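Local coordinates for protein acetylornithine aminotransferase (Aquifex aeolicus, PDB 2EH6) that catalyses the pyridoxal-phosphate-dependent transfer of the amino group of N(2)-acetyl-L-ornithine to 2-oxoglutarate, a step of arginine biosynthesis, working as a homodimer, at residues E74-L79 / G281-D286; K81-T85 / L232-I237; Y30-V34 / H363-A367. One frame throughout, in Å; residues are numbered along the deposited sequence.

Contact 1 (E74-L79 / G281-D286); sequences ELAHKL and GTVVVD
Leu-75 and Val-285 meet through single methyl groups, CD1 of the leucine lying 4.1 Å from CG2 of the valine. The same CD1 lies against the backbone of the other helix, 3.5 Å from Gly-281 C, and CD2 approaches Gly-281 CA; with no side chain at Gly-281, Leu-75 can lie directly on the backbone. With its CG anti to the backbone N (chi1 -177°), Leu-75 swings its branch across to that glycine. Leu-79, one turn on, crosses Val-285 at about a right angle and brings CD2 to the same CG2. Helices 70-81 and 275-308 thus pack side by side in this class-III aminotransferase, which has the fold-type I architecture of PLP enzymes, their local axes running nearly parallel at 24° and 9.7 Å apart. Along the more exposed margin, Lys-78 serves both chemistries: its CB touches Val-285 CG1, its CE lies 3.7 Å from Thr-282 CG2, and a bend at the last torsion carries NZ to Asp-286. That salt bridge is weak, Lys-78 NZ to Asp-286 OD1 being 3.4 Å, and a water also joins NZ, weakly, to OD2. Thr-282 turns its methyl to Lys-78 and Glu-74, while its OG1 bonds to Cys-278 O and accepts from a second water.

Contact 2 (K81-T85 / L232-I237); sequences KHFWT and LKPDVI
The indole NE1 of Trp-84 donates to Pro-234 O over 2.8 Å, with an N-H...O angle of 150°. The acceptor lies almost in the ring plane, and the donor in turn meets a lone pair in the carbonyl plane, so the bond fixes how the indole is turned. Its broad surface then lies against Lys-233: CB sits 3.4 Å from the centroid of the six-membered ring, only 7° off the normal, a CH-pi contact. CG and CD continue over the same face toward CE3 and CZ3, the aliphatic length of the lysine crossing the indole at about a right angle. Thr-85 CG2 covers the opposite face, so the ring is held between two aliphatic groups. A first torsion of 66° lays the indole of Trp-84 so that NE1 reaches Pro-234 O while one face meets Lys-233. Pro-234 reaches both aromatics, its CD lying 3.5 Å from Trp-84 NE1 and its CG 4.1 Å from Phe-83 CE1. The phenyl ring of Phe-83, covered on one face by Trp-84 CD1, also meets Ile-237 CD1 at 4.0 Å from CE1, an apolar pairing suited to the interior. The loop between helix 70-81 and strand 87-92 is thereby packed against the entry to strand 236-239, in the seven-stranded mixed sheet that also holds 208-212 and 250-255; Phe-83 and Ile-237 both touch Leu-253 of the latter.

Contact 3 (Y30-V34 / H363-A367); sequences YLDFV and HIDRA
Leu-31 extends its side chain from strand 29-32 with CG opposite the backbone N (chi1 179°), and Phe-33 holds an unusual chi1 of -93°; together these settings turn both groups onto helix 361-374. The phenyl ring of Phe-33 takes Ala-367 CB over one face, a CH-pi contact with the methyl 3.7 Å from the centroid and somewhat toward the rim. Alanine suits this place because its single methyl allows the ring to come close to the helix. At the ring edge, Ile-364 CD1 lies 3.6 Å from Phe-33 CZ, the two side chains crossing at about a right angle. Leu-31 CD2 rests on the helix surface, 3.6 Å from both His-363 O and Arg-366 CB, so the arginine contributes its aliphatic root. Just before Phe-33 in the chain, Asp-32 OD1 accepts from Val-34 N at 2.9 Å, an Asx turn, and also receives Ser-35 N. The helix lies across the strand at 116°, the strand sitting between 21-24 and 341-346 in a seven-stranded mixed sheet; Ile-364 also packs on Val-298 and Phe-302 of helix 275-308. Across the two segments the side chains meet through apolar groups, consistent with burial and fit rather than directed bonds holding helix 361-374 here.

In the fold
Contacts 1 and 2 adjoin in sequence, since helix 70-81 runs straight into the loop of 81-85, yet they differ in character. Contact 1 pairs two helices, with leucine and valine inside and charged groups and waters toward the surface. Contact 2 is more buried and joins a loop to the sheet of strand 236-239, with the Ile-237 side chain about 11 Å from the cofactor PLP, using aromatic faces and one directed bond. Contact 3 lies on the opposite side of the chain's centre from contact 2, with centres 33 Å apart; it is largely buried, apolar, away from the annotated sites, and belongs to the other seven-stranded sheet. Helix 275-308 links contacts 1 and 3, taking part in the first and packing on Ile-364 in the third.

Contact 1 (E74-L79 / G281-D286)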
loop_
_atom_site.group_PDB
_atom_site.type_symbol
_atom_site.label_atom_id
_atom_site.label_comp_id
_atom_site.label_asym_id
_atom_site.label_seq_id
_atom_site.Cartn_x
_atom_site.Cartn_y
_atom_site.Cartn_z
ATOM N N GLU A 74 18.327 2.184 9.437
ATOM C CA GLU A 74 19.231 1.104 9.052
ATOM C C GLU A 74 19.029 0.608 7.629
ATOM O O GLU A 74 19.993 0.425 6.891
ATOM C CB GLU A 74 19.107 -0.087 10.009
ATOM C CG GLU A 74 19.606 -1.391 9.383
ATOM C CD GLU A 74 19.754 -2.534 10.369
ATOM O OE1 GLU A 74 18.820 -2.768 11.168
ATOM O OE2 GLU A 74 20.808 -3.210 10.327
ATOM N N LEU A 75 17.776 0.371 7.247
ATOM C CA LEU A 75 17.488 -0.110 5.904
ATOM C C LEU A 75 17.779 0.976 4.869
ATOM O O LEU A 75 18.353 0.703 3.816
ATOM C CB LEU A 75 16.025 -0.557 5.804
ATOM C CG LEU A 75 15.611 -1.150 4.455
ATOM C CD1 LEU A 75 16.554 -2.293 4.088
ATOM C CD2 LEU A 75 14.161 -1.631 4.528
ATOM N N ALA A 76 17.388 2.211 5.169
ATOM C CA ALA A 76 17.631 3.316 4.240
ATOM C C ALA A 76 19.127 3.425 3.946
ATOM O O ALA A 76 19.540 3.584 2.799
ATOM C CB ALA A 76 17.121 4.627 4.836
ATOM N N HIS A 77 19.930 3.333 4.999
ATOM C CA HIS A 77 21.381 3.418 4.878
ATOM C C HIS A 77 21.909 2.383 3.883
ATOM O O HIS A 77 22.751 2.694 3.041
ATOM C CB HIS A 77 22.013 3.206 6.257
ATOM C CG HIS A 77 23.498 3.399 6.285
ATOM N ND1 HIS A 77 24.243 3.582 5.139
ATOM C CD2 HIS A 77 24.376 3.435 7.315
ATOM C CE1 HIS A 77 25.517 3.719 5.462
ATOM N NE2 HIS A 77 25.625 3.634 6.776
ATOM N N LYS A 78 21.408 1.154 3.969
ATOM C CA LYS A 78 21.852 0.105 3.063
ATOM C C LYS A 78 21.419 0.376 1.628
ATOM O O LYS A 78 22.155 0.083 0.686
ATOM C CB LYS A 78 21.320 -1.257 3.524
ATOM C CG LYS A 78 21.897 -1.722 4.847
ATOM C CD LYS A 78 21.096 -2.886 5.415
ATOM C CE LYS A 78 21.527 -3.217 6.840
ATOM N NZ LYS A 78 22.922 -3.733 6.898
ATOM N N LEU A 79 20.226 0.939 1.454
ATOM C CA LEU A 79 19.733 1.238 0.114
ATOM C C LEU A 79 20.477 2.431 -0.496
ATOM O O LEU A 79 20.752 2.455 -1.692
ATOM C CB LEU A 79 18.232 1.538 0.149
ATOM C CG LEU A 79 17.294 0.365 0.461
ATOM C CD1 LEU A 79 15.865 0.874 0.589
ATOM C CD2 LEU A 79 17.388 -0.681 -0.644
ATOM N N GLY A 281 13.382 -6.359 4.711
ATOM C CA GLY A 281 14.221 -5.667 3.750
ATOM C C GLY A 281 15.693 -5.718 4.115
ATOM O O GLY A 281 16.547 -5.841 3.243
ATOM N N THR A 282 15.995 -5.612 5.404
ATOM C CA THR A 282 17.379 -5.651 5.849
ATOM C C THR A 282 18.016 -6.999 5.527
ATOM O O THR A 282 19.171 -7.068 5.102
ATOM C CB THR A 282 17.483 -5.394 7.360
ATOM O OG1 THR A 282 17.143 -4.030 7.629
ATOM C CG2 THR A 282 18.894 -5.662 7.853
ATOM N N VAL A 283 17.259 -8.073 5.728
ATOM C CA VAL A 283 17.767 -9.406 5.442
ATOM C C VAL A 283 17.955 -9.586 3.940
ATOM O O VAL A 283 18.998 -10.056 3.482
ATOM C CB VAL A 283 16.804 -10.502 5.962
ATOM C CG1 VAL A 283 17.278 -11.863 5.494
ATOM C CG2 VAL A 283 16.734 -10.468 7.484
ATOM N N VAL A 284 16.943 -9.205 3.173
ATOM C CA VAL A 284 16.999 -9.335 1.722
ATOM C C VAL A 284 18.147 -8.541 1.102
ATOM O O VAL A 284 18.885 -9.049 0.259
ATOM C CB VAL A 284 15.671 -8.883 1.081
ATOM C CG1 VAL A 284 15.810 -8.836 -0.435
ATOM C CG2 VAL A 284 14.554 -9.839 1.484
ATOM N N VAL A 285 18.303 -7.292 1.514
ATOM C CA VAL A 285 19.371 -6.478 0.955
ATOM C C VAL A 285 20.754 -7.077 1.214
ATOM O O VAL A 285 21.590 -7.108 0.311
ATOM C CB VAL A 285 19.297 -5.034 1.483
ATOM C CG1 VAL A 285 20.536 -4.255 1.055
ATOM C CG2 VAL A 285 18.037 -4.357 0.916
ATOM N N ASP A 286 20.995 -7.565 2.425
ATOM C CA ASP A 286 22.290 -8.164 2.734
ATOM C C ASP A 286 22.511 -9.439 1.929
ATOM O O ASP A 286 23.587 -9.651 1.365
ATOM C CB ASP A 286 22.407 -8.488 4.226
ATOM C CG ASP A 286 22.534 -7.249 5.086
ATOM O OD1 ASP A 286 22.886 -6.180 4.540
ATOM O OD2 ASP A 286 22.297 -7.348 6.310
HETATM O O HOH W 1 16.000 -2.137 9.313
HETATM O O HOH W 2 22.726 -6.154 9.231
#

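Contact 2 (K81-T85 / L232-I237)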
loop_
_atom_site.group_PDB
_atom_site.type_symbol
_atom_site.label_atom_id
_atom_site.label_comp_id
_atom_site.label_asym_id
_atom_site.label_seq_id
_atom_site.Cartn_x
_atom_site.Cartn_y
_atom_site.Cartn_z
ATOM N N LYS A 81 23.556 3.340 0.242
ATOM C CA LYS A 81 24.935 2.918 0.000
ATOM C C LYS A 81 25.156 2.449 -1.437
ATOM O O LYS A 81 26.242 2.618 -1.991
ATOM C CB LYS A 81 25.318 1.791 0.965
ATOM C CG LYS A 81 26.727 1.262 0.760
ATOM C CD LYS A 81 27.026 0.066 1.655
ATOM C CE LYS A 81 26.169 -1.140 1.296
ATOM N NZ LYS A 81 26.530 -2.329 2.118
ATOM N N HIS A 82 24.132 1.858 -2.041
ATOM C CA HIS A 82 24.250 1.371 -3.411
ATOM C C HIS A 82 23.801 2.385 -4.454
ATOM O O HIS A 82 23.964 2.151 -5.649
ATOM C CB HIS A 82 23.450 0.082 -3.598
ATOM C CG HIS A 82 24.116 -1.135 -3.037
ATOM N ND1 HIS A 82 24.284 -1.339 -1.684
ATOM C CD2 HIS A 82 24.639 -2.222 -3.650
ATOM C CE1 HIS A 82 24.878 -2.502 -1.489
ATOM N NE2 HIS A 82 25.104 -3.059 -2.666
ATOM N N PHE A 83 23.230 3.500 -4.010
ATOM C CA PHE A 83 22.766 4.531 -4.934
ATOM C C PHE A 83 23.987 5.274 -5.499
ATOM O O PHE A 83 25.045 5.303 -4.867
ATOM C CB PHE A 83 21.825 5.499 -4.206
ATOM C CG PHE A 83 20.946 6.308 -5.127
ATOM C CD1 PHE A 83 20.146 5.680 -6.079
ATOM C CD2 PHE A 83 20.898 7.694 -5.024
ATOM C CE1 PHE A 83 19.310 6.416 -6.916
ATOM C CE2 PHE A 83 20.064 8.444 -5.855
ATOM C CZ PHE A 83 19.268 7.805 -6.804
ATOM N N TRP A 84 23.841 5.869 -6.681
ATOM C CA TRP A 84 24.958 6.566 -7.315
ATOM C C TRP A 84 25.427 7.833 -6.599
ATOM O O TRP A 84 26.553 8.280 -6.805
ATOM C CB TRP A 84 24.627 6.899 -8.777
ATOM C CG TRP A 84 23.520 7.891 -8.959
ATOM C CD1 TRP A 84 22.180 7.642 -8.927
ATOM C CD2 TRP A 84 23.662 9.302 -9.181
ATOM N NE1 TRP A 84 21.476 8.807 -9.115
ATOM C CE2 TRP A 84 22.360 9.842 -9.273
ATOM C CE3 TRP A 84 24.764 10.162 -9.309
ATOM C CZ2 TRP A 84 22.124 11.208 -9.488
ATOM C CZ3 TRP A 84 24.531 11.523 -9.522
ATOM C CH2 TRP A 84 23.219 12.030 -9.610
ATOM N N THR A 85 24.573 8.420 -5.768
ATOM C CA THR A 85 24.952 9.624 -5.041
ATOM C C THR A 85 24.267 9.651 -3.681
ATOM O O THR A 85 23.596 8.691 -3.307
ATOM C CB THR A 85 24.583 10.898 -5.837
ATOM O OG1 THR A 85 25.123 12.046 -5.172
ATOM C CG2 THR A 85 23.069 11.045 -5.955
ATOM N N LEU A 232 23.430 5.130 -15.231
ATOM C CA LEU A 232 22.482 6.237 -15.216
ATOM C C LEU A 232 22.560 6.969 -13.882
ATOM O O LEU A 232 23.107 6.445 -12.912
ATOM C CB LEU A 232 21.060 5.716 -15.438
ATOM C CG LEU A 232 20.804 5.100 -16.810
ATOM C CD1 LEU A 232 19.486 4.354 -16.809
ATOM C CD2 LEU A 232 20.816 6.192 -17.860
ATOM N N LYS A 233 22.010 8.178 -13.839
ATOM C CA LYS A 233 22.020 8.977 -12.620
ATOM C C LYS A 233 20.627 9.535 -12.345
ATOM O O LYS A 233 20.394 10.740 -12.432
ATOM C CB LYS A 233 23.029 10.120 -12.751
ATOM C CG LYS A 233 24.461 9.649 -12.941
ATOM C CD LYS A 233 25.403 10.821 -13.175
ATOM C CE LYS A 233 26.846 10.347 -13.274
ATOM N NZ LYS A 233 27.008 9.302 -14.331
ATOM N N PRO A 234 19.680 8.652 -12.000
ATOM C CA PRO A 234 18.304 9.062 -11.713
ATOM C C PRO A 234 18.158 9.983 -10.506
ATOM O O PRO A 234 18.910 9.892 -9.534
ATOM C CB PRO A 234 17.584 7.726 -11.518
ATOM C CG PRO A 234 18.665 6.843 -10.950
ATOM C CD PRO A 234 19.848 7.195 -11.822
ATOM N N ASP A 235 17.184 10.880 -10.578
ATOM C CA ASP A 235 16.925 11.801 -9.487
ATOM C C ASP A 235 16.078 11.070 -8.443
ATOM O O ASP A 235 16.180 11.334 -7.245
ATOM C CB ASP A 235 16.187 13.029 -10.020
ATOM C CG ASP A 235 16.993 13.769 -11.080
ATOM O OD1 ASP A 235 17.996 14.404 -10.712
ATOM O OD2 ASP A 235 16.636 13.702 -12.274
ATOM N N VAL A 236 15.248 10.145 -8.913
ATOM C CA VAL A 236 14.390 9.362 -8.028
ATOM C C VAL A 236 14.159 7.963 -8.596
ATOM O O VAL A 236 14.036 7.789 -9.808
ATOM C CB VAL A 236 12.992 10.012 -7.854
ATOM C CG1 VAL A 236 12.191 9.252 -6.794
ATOM C CG2 VAL A 236 13.124 11.477 -7.464
ATOM N N ILE A 237 14.121 6.962 -7.723
ATOM C CA ILE A 237 13.815 5.606 -8.171
ATOM C C ILE A 237 12.755 5.050 -7.225
ATOM O O ILE A 237 12.673 5.465 -6.067
ATOM C CB ILE A 237 15.053 4.669 -8.167
ATOM C CG1 ILE A 237 15.603 4.509 -6.751
ATOM C CG2 ILE A 237 16.120 5.217 -9.121
ATOM C CD1 ILE A 237 16.694 3.455 -6.647
#

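Contact 3 (Y30-V34 / H363-A367)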
loop_
_atom_site.group_PDB
_atom_site.type_symbol
_atom_site.label_atom_id
_atom_site.label_comp_id
_atom_site.label_asym_id
_atom_site.label_seq_id
_atom_site.Cartn_x
_atom_site.Cartn_y
_atom_site.Cartn_z
ATOM N N TYR A 30 5.699 -27.795 -7.239
ATOM C CA TYR A 30 5.936 -26.942 -8.401
ATOM C C TYR A 30 7.242 -26.156 -8.294
ATOM O O TYR A 30 7.537 -25.577 -7.248
ATOM C CB TYR A 30 4.800 -25.927 -8.579
ATOM C CG TYR A 30 3.417 -26.516 -8.679
ATOM C CD1 TYR A 30 2.704 -26.870 -7.535
ATOM C CD2 TYR A 30 2.805 -26.688 -9.920
ATOM C CE1 TYR A 30 1.415 -27.374 -7.623
ATOM C CE2 TYR A 30 1.519 -27.192 -10.018
ATOM C CZ TYR A 30 0.829 -27.529 -8.868
ATOM O OH TYR A 30 -0.455 -28.004 -8.967
ATOM N N LEU A 31 8.017 -26.147 -9.377
ATOM C CA LEU A 31 9.266 -25.387 -9.427
ATOM C C LEU A 31 8.779 -23.970 -9.738
ATOM O O LEU A 31 8.099 -23.741 -10.740
ATOM C CB LEU A 31 10.170 -25.921 -10.547
ATOM C CG LEU A 31 11.538 -25.280 -10.823
ATOM C CD1 LEU A 31 12.370 -25.196 -9.558
ATOM C CD2 LEU A 31 12.263 -26.112 -11.877
ATOM N N ASP A 32 9.123 -23.026 -8.873
ATOM C CA ASP A 32 8.657 -21.655 -9.014
ATOM C C ASP A 32 9.536 -20.711 -9.827
ATOM O O ASP A 32 10.551 -20.221 -9.343
ATOM C CB ASP A 32 8.418 -21.075 -7.618
ATOM C CG ASP A 32 7.835 -19.674 -7.653
ATOM O OD1 ASP A 32 7.389 -19.229 -8.732
ATOM O OD2 ASP A 32 7.813 -19.026 -6.590
ATOM N N PHE A 33 9.130 -20.456 -11.065
ATOM C CA PHE A 33 9.868 -19.547 -11.928
ATOM C C PHE A 33 9.114 -18.238 -12.143
ATOM O O PHE A 33 9.288 -17.562 -13.159
ATOM C CB PHE A 33 10.183 -20.213 -13.268
ATOM C CG PHE A 33 11.527 -20.877 -13.296
ATOM C CD1 PHE A 33 11.841 -21.867 -12.372
ATOM C CD2 PHE A 33 12.497 -20.477 -14.209
ATOM C CE1 PHE A 33 13.107 -22.448 -12.351
ATOM C CE2 PHE A 33 13.762 -21.050 -14.197
ATOM C CZ PHE A 33 14.069 -22.036 -13.266
ATOM N N VAL A 34 8.279 -17.890 -11.170
ATOM C CA VAL A 34 7.500 -16.657 -11.216
ATOM C C VAL A 34 7.697 -15.864 -9.918
ATOM O O VAL A 34 7.549 -14.643 -9.897
ATOM C CB VAL A 34 5.989 -16.952 -11.399
ATOM C CG1 VAL A 34 5.177 -15.689 -11.175
ATOM C CG2 VAL A 34 5.733 -17.488 -12.804
ATOM N N HIS A 363 18.357 -26.298 -11.294
ATOM C CA HIS A 363 16.943 -25.922 -11.334
ATOM C C HIS A 363 16.587 -25.370 -12.710
ATOM O O HIS A 363 15.519 -25.660 -13.254
ATOM C CB HIS A 363 16.657 -24.865 -10.269
ATOM C CG HIS A 363 16.864 -25.347 -8.868
ATOM N ND1 HIS A 363 17.196 -24.499 -7.830
ATOM C CD2 HIS A 363 16.751 -26.582 -8.325
ATOM C CE1 HIS A 363 17.279 -25.192 -6.709
ATOM N NE2 HIS A 363 17.012 -26.458 -6.981
ATOM N N ILE A 364 17.488 -24.568 -13.266
ATOM C CA ILE A 364 17.280 -23.992 -14.587
ATOM C C ILE A 364 17.086 -25.121 -15.600
ATOM O O ILE A 364 16.185 -25.068 -16.435
ATOM C CB ILE A 364 18.490 -23.124 -15.019
ATOM C CG1 ILE A 364 18.642 -21.923 -14.080
ATOM C CG2 ILE A 364 18.315 -22.660 -16.459
ATOM C CD1 ILE A 364 17.434 -20.994 -14.032
ATOM N N ASP A 365 17.928 -26.145 -15.515
ATOM C CA ASP A 365 17.832 -27.277 -16.433
ATOM C C ASP A 365 16.464 -27.935 -16.354
ATOM O O ASP A 365 15.878 -28.302 -17.374
ATOM C CB ASP A 365 18.918 -28.315 -16.132
ATOM C CG ASP A 365 20.311 -27.793 -16.408
ATOM O OD1 ASP A 365 20.450 -26.930 -17.301
ATOM O OD2 ASP A 365 21.266 -28.251 -15.742
ATOM N N ARG A 366 15.962 -28.079 -15.134
ATOM C CA ARG A 366 14.659 -28.680 -14.894
ATOM C C ARG A 366 13.587 -27.906 -15.651
ATOM O O ARG A 366 12.766 -28.491 -16.361
ATOM C CB ARG A 366 14.348 -28.653 -13.397
ATOM C CG ARG A 366 15.357 -29.394 -12.536
ATOM C CD ARG A 366 15.039 -30.872 -12.473
ATOM N NE ARG A 366 13.744 -31.104 -11.836
ATOM C CZ ARG A 366 13.180 -32.299 -11.690
ATOM N NH1 ARG A 366 13.793 -33.389 -12.138
ATOM N NH2 ARG A 366 11.998 -32.406 -11.096
ATOM N N ALA A 367 13.600 -26.585 -15.496
ATOM C CA ALA A 367 12.625 -25.727 -16.161
ATOM C C ALA A 367 12.775 -25.794 -17.680
ATOM O O ALA A 367 11.783 -25.855 -18.409
ATOM C CB ALA A 367 12.781 -24.289 -15.684
#